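Long-range contact in capsid protein (Macrobrachium rosenbergii nodavirus, PDB 5YKU), which builds the virus capsid, its protrusion domain probably forming the dimeric spikes on the particle surface: residues 74-79 / 111-116. Sequence-based numbering, arbitrary orientation.
Sequences YFDTSA and KPYQYR
Y74 and Y113 share one side-chain setting, CG opposite the carbonyl carbon and beside the backbone N (chi1 -59° and -74°); with both CB atoms directed at the opposing segment, the two side chains run past each other in opposite directions. The planes are nearly parallel, 16° apart, but the centroids lie 4.7 Å from one another, an offset so large that little of one ring lies over the other. Each ring face is instead occupied by the other tyrosine's methylene: Y74 CB sits 3.5 Å from the centroid of the Y113 ring, and Y113 CB 3.6 Å from that of Y74, two reciprocal CH-pi contacts almost on the ring normals. The closest carbons of the two rings are Y74 CD1 and Y113 CD1, 3.5 Å apart. The offset leaves the two hydroxyls at opposite ends of the pair. Y74 OH donates to Q114 O at 2.6 Å, reaching it from above the carbonyl plane, and also bonds W19 NE1. At the other end Y113 OH bonds Q57 O, and D76 CB lies at the edge of the Y113 ring, 3.2 Å from Y113 OH. The D76 carboxylate is fixed by a salt bridge to R50 and hydrogen bonds from S53, Q57 and T77. This buried tyrosine pair ties strand 69-75 to strand 114-121, separated in the sheet by 41-47 and 81-89, consistent with the antiparallel sheet curling round to enclose the protrusion domain's interior.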
ATOM      1  N   TYR A  74      -8.149  -0.448   5.536  1.00  7.78           N
ATOM      2  CA  TYR A  74      -8.148   0.712   6.391  1.00  8.58           C
ATOM      3  C   TYR A  74      -9.545   1.029   6.839  1.00  8.58           C
ATOM      4  O   TYR A  74     -10.484   1.012   6.033  1.00  8.74           O
ATOM      5  CB  TYR A  74      -7.604   1.926   5.694  1.00  8.66           C
ATOM      6  CG  TYR A  74      -6.188   1.791   5.171  1.00  7.67           C
ATOM      7  CD1 TYR A  74      -5.078   2.140   5.957  1.00  7.67           C
ATOM      8  CD2 TYR A  74      -5.980   1.386   3.880  1.00  8.58           C
ATOM      9  CE1 TYR A  74      -3.796   2.021   5.458  1.00  7.53           C
ATOM     10  CE2 TYR A  74      -4.690   1.301   3.362  1.00  7.81           C
ATOM     11  CZ  TYR A  74      -3.611   1.621   4.145  1.00  7.90           C
ATOM     12  OH  TYR A  74      -2.325   1.506   3.644  1.00  7.94           O
ATOM     13  N   PHE A  75      -9.706   1.448   8.083  1.00  7.94           N
ATOM     14  CA  PHE A  75     -10.983   2.021   8.595  1.00  7.97           C
ATOM     15  C   PHE A  75     -10.656   2.830   9.765  1.00  7.83           C
ATOM     16  O   PHE A  75      -9.883   2.395  10.630  1.00  9.45           O
ATOM     17  CB  PHE A  75     -11.983   0.921   8.954  1.00  9.20           C
ATOM     18  CG  PHE A  75     -13.386   1.422   9.110  1.00  9.42           C
ATOM     19  CD1 PHE A  75     -14.048   1.907   7.998  1.00 11.44           C
ATOM     20  CD2 PHE A  75     -14.026   1.479  10.274  1.00 10.18           C
ATOM     21  CE1 PHE A  75     -15.378   2.305   8.045  1.00 11.83           C
ATOM     22  CE2 PHE A  75     -15.361   1.948  10.360  1.00 10.36           C
ATOM     23  CZ  PHE A  75     -16.047   2.287   9.253  1.00 11.89           C
ATOM     24  N   ASP A  76     -11.214   4.034   9.896  1.00  8.77           N
ATOM     25  CA  ASP A  76     -10.784   4.989  10.917  1.00  8.74           C
ATOM     26  C   ASP A  76     -11.726   5.225  12.040  1.00  9.41           C
ATOM     27  O   ASP A  76     -11.394   6.039  12.880  1.00 10.55           O
ATOM     28  CB  ASP A  76     -10.380   6.284  10.210  1.00  8.72           C
ATOM     29  CG  ASP A  76     -11.525   7.025   9.541  1.00  8.99           C
ATOM     30  OD1 ASP A  76     -12.652   6.452   9.464  1.00  9.04           O
ATOM     31  OD2 ASP A  76     -11.264   8.226   9.144  1.00  9.73           O
ATOM     32  N   THR A  77     -12.880   4.614  12.088  1.00 10.07           N
ATOM     33  CA  THR A  77     -13.926   5.043  13.033  1.00 10.47           C
ATOM     34  C   THR A  77     -14.388   3.899  13.857  1.00 11.49           C
ATOM     35  O   THR A  77     -15.003   2.929  13.355  1.00 13.57           O
ATOM     36  CB  THR A  77     -15.123   5.667  12.284  1.00 10.24           C
ATOM     37  OG1 THR A  77     -14.658   6.756  11.449  1.00 10.69           O
ATOM     38  CG2 THR A  77     -16.152   6.160  13.223  1.00 11.89           C
ATOM     39  N   SER A  78     -14.134   3.922  15.146  1.00 11.02           N
ATOM     40  CA  SER A  78     -14.516   2.907  16.139  1.00 12.39           C
ATOM     41  C   SER A  78     -13.812   1.581  15.946  1.00 11.44           C
ATOM     42  O   SER A  78     -12.863   1.288  16.654  1.00 11.00           O
ATOM     43  CB  SER A  78     -16.007   2.724  16.246  1.00 16.67           C
ATOM     44  OG  SER A  78     -16.095   1.885  17.434  1.00 20.22           O
ATOM     45  N   ALA A  79     -14.229   0.805  14.986  1.00  9.98           N
ATOM     46  CA  ALA A  79     -13.594  -0.464  14.653  1.00 10.81           C
ATOM     47  C   ALA A  79     -12.409  -0.251  13.729  1.00  9.76           C
ATOM     48  O   ALA A  79     -12.471  -0.372  12.506  1.00 10.09           O
ATOM     49  CB  ALA A  79     -14.641  -1.418  14.029  1.00 13.70           C
ATOM     50  N   LYS A 111      -8.138  12.753   4.435  1.00  9.71           N
ATOM     51  CA  LYS A 111      -6.702  12.541   4.619  1.00 10.32           C
ATOM     52  C   LYS A 111      -6.267  11.226   3.990  1.00  8.99           C
ATOM     53  O   LYS A 111      -7.016  10.215   4.107  1.00  9.31           O
ATOM     54  CB  LYS A 111      -6.328  12.546   6.062  1.00 11.00           C
ATOM     55  CG  LYS A 111      -6.709  13.877   6.738  1.00 13.83           C
ATOM     56  CD  LYS A 111      -6.252  13.942   8.127  1.00 16.65           C
ATOM     57  CE  LYS A 111      -6.619  15.279   8.805  1.00 22.16           C
ATOM     58  NZ  LYS A 111      -8.078  15.365   9.080  1.00 26.23           N
ATOM     59  N   PRO A 112      -5.145  11.122   3.371  1.00  8.95           N
ATOM     60  CA  PRO A 112      -4.714   9.869   2.756  1.00  8.92           C
ATOM     61  C   PRO A 112      -4.504   8.772   3.786  1.00  8.50           C
ATOM     62  O   PRO A 112      -4.104   9.013   4.923  1.00  9.34           O
ATOM     63  CB  PRO A 112      -3.414  10.192   2.079  1.00 10.40           C
ATOM     64  CG  PRO A 112      -3.445  11.723   1.876  1.00 14.23           C
ATOM     65  CD  PRO A 112      -4.237  12.266   2.987  1.00 11.08           C
ATOM     66  N   TYR A 113      -4.803   7.553   3.360  1.00  7.83           N
ATOM     67  CA  TYR A 113      -4.277   6.387   4.060  1.00  7.46           C
ATOM     68  C   TYR A 113      -2.873   6.163   3.582  1.00  7.57           C
ATOM     69  O   TYR A 113      -2.428   6.667   2.512  1.00  8.67           O
ATOM     70  CB  TYR A 113      -5.205   5.208   3.841  1.00  8.36           C
ATOM     71  CG  TYR A 113      -6.490   5.336   4.661  1.00  8.00           C
ATOM     72  CD1 TYR A 113      -6.395   5.398   6.054  1.00  7.50           C
ATOM     73  CD2 TYR A 113      -7.726   5.348   4.095  1.00  8.73           C
ATOM     74  CE1 TYR A 113      -7.550   5.496   6.878  1.00  7.55           C
ATOM     75  CE2 TYR A 113      -8.898   5.451   4.881  1.00  7.67           C
ATOM     76  CZ  TYR A 113      -8.773   5.541   6.257  1.00  7.77           C
ATOM     77  OH  TYR A 113      -9.859   5.630   7.073  1.00  9.45           O
ATOM     78  N   GLN A 114      -2.094   5.402   4.369  1.00  7.51           N
ATOM     79  CA  GLN A 114      -0.606   5.411   4.340  1.00  7.50           C
ATOM     80  C   GLN A 114      -0.068   4.022   4.273  1.00  7.89           C
ATOM     81  O   GLN A 114      -0.598   3.088   4.870  1.00  7.78           O
ATOM     82  CB  GLN A 114      -0.126   6.095   5.620  1.00  8.12           C
ATOM     83  CG  GLN A 114      -0.601   7.577   5.732  1.00  8.43           C
ATOM     84  CD  GLN A 114      -0.689   8.009   7.153  1.00  8.78           C
ATOM     85  OE1 GLN A 114      -1.389   7.404   7.998  1.00  9.12           O
ATOM     86  NE2 GLN A 114      -0.052   9.097   7.518  1.00 10.29           N
ATOM     87  N   TYR A 115       1.016   3.846   3.556  1.00  7.85           N
ATOM     88  CA  TYR A 115       1.623   2.571   3.338  1.00  8.19           C
ATOM     89  C   TYR A 115       3.121   2.602   3.527  1.00  7.90           C
ATOM     90  O   TYR A 115       3.776   3.642   3.438  1.00  7.98           O
ATOM     91  CB  TYR A 115       1.267   2.012   1.939  1.00  8.93           C
ATOM     92  CG  TYR A 115       1.930   2.753   0.812  1.00  9.41           C
ATOM     93  CD1 TYR A 115       3.261   2.575   0.487  1.00  9.18           C
ATOM     94  CD2 TYR A 115       1.172   3.619   0.011  1.00  9.19           C
ATOM     95  CE1 TYR A 115       3.787   3.265  -0.640  1.00  9.32           C
ATOM     96  CE2 TYR A 115       1.698   4.349  -0.990  1.00 10.64           C
ATOM     97  CZ  TYR A 115       3.010   4.137  -1.326  1.00  9.81           C
ATOM     98  OH  TYR A 115       3.560   4.885  -2.389  1.00 13.35           O
ATOM     99  N   ARG A 116       3.684   1.418   3.858  1.00  8.55           N
ATOM    100  CA  ARG A 116       5.132   1.180   4.067  1.00  7.76           C
ATOM    101  C   ARG A 116       5.541   0.019   3.202  1.00  8.85           C
ATOM    102  O   ARG A 116       4.896  -1.038   3.267  1.00  9.31           O
ATOM    103  CB  ARG A 116       5.395   0.944   5.535  1.00  8.25           C
ATOM    104  CG  ARG A 116       6.875   0.683   5.815  1.00  9.69           C
ATOM    105  CD  ARG A 116       7.100   0.381   7.314  1.00  9.89           C
ATOM    106  NE  ARG A 116       6.578   1.409   8.185  1.00 10.69           N
ATOM    107  CZ  ARG A 116       7.081   2.603   8.375  1.00 11.32           C
ATOM    108  NH1 ARG A 116       8.231   2.960   7.869  1.00 11.58           N
ATOM    109  NH2 ARG A 116       6.424   3.413   9.216  1.00 11.68           N
TER